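Local coordinates for protein geobacter metallireducens SMUG1 (Geobacter metallireducens, PDB 5H9I) that belongs to the uracil DNA glycosylase superfamily and has an alpha/beta fold built around a parallel sheet, at residues F192-A195 against R196-A200; A229-Q232 against L233-G237. All coordinates share one frame; numbering follows the deposited sequence.

Interaction 1. Residues F192-A195 against R196-A200; sequences FAEA and RCHEA
Arg196 lies along the helix against Phe192, one turn earlier, and its chain can be followed atom by atom. CB sits beside the backbone, 3.8 Å from Ala193 O. With chi1 at -61°, CG stands beside the arginine's own N and reaches over one face of the phenyl ring, toward the rim, a CH-pi contact in which CG is 3.8 Å from the centroid of the Phe192 ring. CD stays near the rim of the ring, 3.9 Å from Phe192 CE1. The chain, bent at chi2 and chi3, takes the guanidinium away from the ring, its plane 39° from the ring's; there NE bonds to Tyr140 OH and NH2 forms a salt bridge with Asp171 of helix 160-181.

Helix 191-201 is the crossover of the beta-alpha-beta unit that joins the parallel strands 185-189 and 207-211, and its first turn passes near the bound xanthine, about 6 Å from the side chain of Ala193. Regular i to i+4 backbone bonds hold both segments together; Arg196 N, for instance, is 3.0 Å from Phe192 O.

On another side of the helix, Glu194 and His198 form a His-carboxylate hydrogen bond. The extended glutamate, its CG anti to N (chi1 -176°), brings OE1 to 3.0 Å from His198 NE2. OE1 lies at the edge of the imidazole, almost in its plane, whereas NE2 approaches from above the carboxylate plane. Such a bond would probably favour a proton on NE2. Cys197, buried, packs on Leu174 of helix 160-181 and Val208 of strand 207-211, with SG 3.4 Å from Ala193 O.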
loop_
_atom_site.group_PDB
_atom_site.type_symbol
_atom_site.label_atom_id
_atom_site.label_comp_id
_atom_site.label_asym_id
_atom_site.label_seq_id
_atom_site.Cartn_x
_atom_site.Cartn_y
_atom_site.Cartn_z
ATOM N N PHE A 192 3.459 -2.818 -11.864
ATOM C CA PHE A 192 4.244 -3.675 -10.966
ATOM C C PHE A 192 3.310 -4.404 -9.985
ATOM O O PHE A 192 3.386 -5.622 -9.810
ATOM C CB PHE A 192 5.344 -2.960 -10.220
ATOM C CG PHE A 192 5.867 -3.720 -9.042
ATOM C CD1 PHE A 192 6.995 -4.550 -9.153
ATOM C CD2 PHE A 192 5.190 -3.597 -7.749
ATOM C CE1 PHE A 192 7.436 -5.230 -8.006
ATOM C CE2 PHE A 192 5.577 -4.198 -6.643
ATOM C CZ PHE A 192 6.746 -5.037 -6.760
ATOM N N ALA A 193 2.429 -3.638 -9.364
ATOM C CA ALA A 193 1.504 -4.275 -8.444
ATOM C C ALA A 193 0.647 -5.263 -9.143
ATOM O O ALA A 193 0.433 -6.331 -8.611
ATOM C CB ALA A 193 0.652 -3.229 -7.697
ATOM N N GLU A 194 0.135 -4.994 -10.310
ATOM C CA GLU A 194 -0.686 -5.929 -11.069
ATOM C C GLU A 194 0.117 -7.232 -11.273
ATOM O O GLU A 194 -0.449 -8.288 -11.081
ATOM C CB GLU A 194 -1.171 -5.435 -12.383
ATOM C CG GLU A 194 -2.091 -6.416 -13.079
ATOM C CD GLU A 194 -2.182 -6.216 -14.560
ATOM O OE1 GLU A 194 -3.114 -6.862 -15.102
ATOM O OE2 GLU A 194 -1.512 -5.374 -15.138
ATOM N N ALA A 195 1.382 -7.089 -11.682
ATOM C CA ALA A 195 2.138 -8.322 -11.999
ATOM C C ALA A 195 2.379 -9.153 -10.766
ATOM O O ALA A 195 2.257 -10.416 -10.856
ATOM C CB ALA A 195 3.481 -7.949 -12.615
ATOM N N ARG A 196 2.640 -8.513 -9.614
ATOM C CA ARG A 196 2.762 -9.284 -8.384
ATOM C C ARG A 196 1.455 -9.997 -8.006
ATOM O O ARG A 196 1.497 -11.097 -7.449
ATOM C CB ARG A 196 3.210 -8.454 -7.229
ATOM C CG ARG A 196 4.604 -7.790 -7.424
ATOM C CD ARG A 196 5.698 -8.753 -7.874
ATOM N NE ARG A 196 5.746 -10.012 -7.122
ATOM C CZ ARG A 196 6.149 -11.185 -7.595
ATOM N NH1 ARG A 196 6.640 -11.298 -8.831
ATOM N NH2 ARG A 196 6.122 -12.255 -6.794
ATOM N N CYS A 197 0.305 -9.323 -8.196
ATOM C CA CYS A 197 -0.975 -9.946 -7.883
ATOM C C CYS A 197 -1.162 -11.202 -8.797
ATOM O O CYS A 197 -1.664 -12.183 -8.268
ATOM C CB CYS A 197 -2.128 -8.969 -8.065
ATOM S SG CYS A 197 -2.128 -7.586 -6.836
ATOM N N HIS A 198 -0.904 -11.131 -10.083
ATOM C CA HIS A 198 -1.080 -12.322 -10.907
ATOM C C HIS A 198 -0.144 -13.386 -10.389
ATOM O O HIS A 198 -0.588 -14.582 -10.304
ATOM C CB HIS A 198 -0.779 -12.002 -12.373
ATOM C CG HIS A 198 -1.807 -11.217 -13.083
ATOM N ND1 HIS A 198 -3.046 -11.691 -13.371
ATOM C CD2 HIS A 198 -1.752 -9.988 -13.631
ATOM C CE1 HIS A 198 -3.726 -10.785 -14.055
ATOM N NE2 HIS A 198 -2.959 -9.725 -14.188
ATOM N N GLU A 199 1.057 -13.066 -10.024
ATOM C CA GLU A 199 2.066 -14.078 -9.589
ATOM C C GLU A 199 1.669 -14.730 -8.252
ATOM O O GLU A 199 1.734 -15.937 -8.068
ATOM C CB GLU A 199 3.459 -13.502 -9.426
ATOM C CG GLU A 199 4.182 -13.158 -10.715
ATOM C CD GLU A 199 4.842 -14.394 -11.353
ATOM O OE1 GLU A 199 5.469 -15.139 -10.641
ATOM O OE2 GLU A 199 4.629 -14.562 -12.517
ATOM N N ALA A 200 1.235 -13.922 -7.300
ATOM C CA ALA A 200 0.941 -14.403 -5.986
ATOM C C ALA A 200 -0.352 -15.179 -5.876
ATOM O O ALA A 200 -0.461 -16.037 -5.007
ATOM C CB ALA A 200 0.948 -13.213 -4.985
#

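Interaction 2. Residues A229-Q232 against L233-G237; sequences ALRQ and LAELG
Arg231 and Glu235, one helical turn apart, form the salt bridge of this pair of segments, with Arg231 NH1 2.9 Å from Glu235 OE2. The two side chains run side by side in the same direction. A bend at chi3 (67°) turns the guanidinium so that its edge faces the carboxylate: OE2 lies in the guanidinium plane and receives the N-H on its syn side, about 25° out of the carboxylate plane. The same oxygen is 3.3 Å from Arg231 CG.

Backbone hydrogen bonds run from Leu233 N to Ala229 O (2.9 Å) through to Leu236 N and Gln232 O (3.1 Å). Gly237, with positive phi (85°), is the first residue to leave helical angles, in a Schellman motif; its N bonds back to Ala234 O.

The leucines meet the preceding turn through carbonyl oxygens: Leu233 CG lies 3.3 Å from Ala229 O, and Leu236 CD1 is 3.2 Å from Gln232 O.

Toward the sheet, the amide OE1 of Gln232 accepts a bond from Ile212 N, just past strand 207-211. Leu233 packs on Ile187 and Ile211 of the parallel strands and on Phe240, while Leu230 reaches Phe120 and Arg124 of helix 112-125.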
loop_
_atom_site.group_PDB
_atom_site.type_symbol
_atom_site.label_atom_id
_atom_site.label_comp_id
_atom_site.label_asym_id
_atom_site.label_seq_id
_atom_site.Cartn_x
_atom_site.Cartn_y
_atom_site.Cartn_z
ATOM N N ALA A 229 -9.385 5.728 -14.584
ATOM C CA ALA A 229 -9.535 4.606 -13.682
ATOM C C ALA A 229 -10.970 4.130 -13.633
ATOM O O ALA A 229 -11.240 2.947 -13.514
ATOM C CB ALA A 229 -9.108 5.062 -12.256
ATOM N N LEU A 230 -11.838 5.077 -13.765
ATOM C CA LEU A 230 -13.278 4.744 -13.717
ATOM C C LEU A 230 -13.656 3.908 -14.911
ATOM O O LEU A 230 -14.352 2.845 -14.778
ATOM C CB LEU A 230 -14.102 6.025 -13.406
ATOM C CG LEU A 230 -15.533 5.960 -13.267
ATOM C CD1 LEU A 230 -15.723 5.183 -11.947
ATOM C CD2 LEU A 230 -16.163 7.355 -13.251
ATOM N N ARG A 231 -13.138 4.209 -16.103
ATOM C CA ARG A 231 -13.246 3.358 -17.251
ATOM C C ARG A 231 -12.670 1.958 -17.140
ATOM O O ARG A 231 -13.287 0.957 -17.460
ATOM C CB ARG A 231 -12.651 4.046 -18.543
ATOM C CG ARG A 231 -12.463 3.087 -19.730
ATOM C CD ARG A 231 -12.095 3.794 -21.057
ATOM N NE ARG A 231 -10.771 4.405 -20.986
ATOM C CZ ARG A 231 -9.633 3.730 -20.912
ATOM N NH1 ARG A 231 -9.631 2.398 -20.933
ATOM N NH2 ARG A 231 -8.477 4.397 -20.864
ATOM N N GLN A 232 -11.437 1.830 -16.571
ATOM C CA GLN A 232 -10.836 0.616 -16.371
ATOM C C GLN A 232 -11.610 -0.272 -15.446
ATOM O O GLN A 232 -11.755 -1.464 -15.594
ATOM C CB GLN A 232 -9.397 0.749 -15.857
ATOM C CG GLN A 232 -8.505 1.394 -16.937
ATOM C CD GLN A 232 -7.131 1.712 -16.392
ATOM O OE1 GLN A 232 -7.034 2.355 -15.388
ATOM N NE2 GLN A 232 -6.054 1.182 -16.971
ATOM N N LEU A 233 -12.085 0.325 -14.333
ATOM C CA LEU A 233 -12.950 -0.450 -13.461
ATOM C C LEU A 233 -14.211 -0.993 -14.071
ATOM O O LEU A 233 -14.592 -2.084 -13.780
ATOM C CB LEU A 233 -13.268 0.394 -12.209
ATOM C CG LEU A 233 -12.058 0.712 -11.253
ATOM C CD1 LEU A 233 -12.360 1.904 -10.364
ATOM C CD2 LEU A 233 -11.570 -0.513 -10.510
ATOM N N ALA A 234 -14.853 -0.179 -14.861
ATOM C CA ALA A 234 -16.041 -0.613 -15.546
ATOM C C ALA A 234 -15.741 -1.759 -16.488
ATOM O O ALA A 234 -16.495 -2.737 -16.534
ATOM C CB ALA A 234 -16.619 0.586 -16.277
ATOM N N GLU A 235 -14.613 -1.691 -17.176
ATOM C CA GLU A 235 -14.194 -2.795 -18.057
ATOM C C GLU A 235 -13.889 -4.054 -17.320
ATOM O O GLU A 235 -14.155 -5.109 -17.825
ATOM C CB GLU A 235 -12.931 -2.469 -18.851
ATOM C CG GLU A 235 -13.004 -1.336 -19.757
ATOM C CD GLU A 235 -11.598 -0.964 -20.249
ATOM O OE1 GLU A 235 -10.608 -1.715 -19.983
ATOM O OE2 GLU A 235 -11.497 0.117 -20.859
ATOM N N LEU A 236 -13.473 -3.989 -16.051
ATOM C CA LEU A 236 -13.308 -5.063 -15.155
ATOM C C LEU A 236 -14.594 -5.593 -14.490
ATOM O O LEU A 236 -14.554 -6.531 -13.690
ATOM C CB LEU A 236 -12.332 -4.726 -13.987
ATOM C CG LEU A 236 -10.820 -4.964 -14.058
ATOM C CD1 LEU A 236 -10.285 -4.340 -15.316
ATOM C CD2 LEU A 236 -10.138 -4.308 -12.881
ATOM N N GLY A 237 -15.709 -4.880 -14.637
ATOM C CA GLY A 237 -16.921 -5.295 -13.896
ATOM C C GLY A 237 -17.063 -4.805 -12.503
ATOM O O GLY A 237 -17.798 -5.325 -11.754
#

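Interactions 1 and 2 each span about two turns of a single helix, 191-201 and 219-235, and do not touch; their nearest atoms are about 8 Å apart. Both helices pack on strand 207-211. Each contact combines buried and exposed residues, but interaction 1 lies deeper, its centre about 13 Å from the centre of the chain, against about 20 Å. Polar chemistry follows place: in 192-200 the arginine sends its charge out to helix 160-181, while Glu194 and His198 make a His-carboxylate hydrogen bond on the side facing strand 207-211; 229-237 pairs the exposed Arg231 and Glu235 with each other across one turn. Interaction 1 lies wholly inside its helix, while interaction 2 includes a C-terminal helix end.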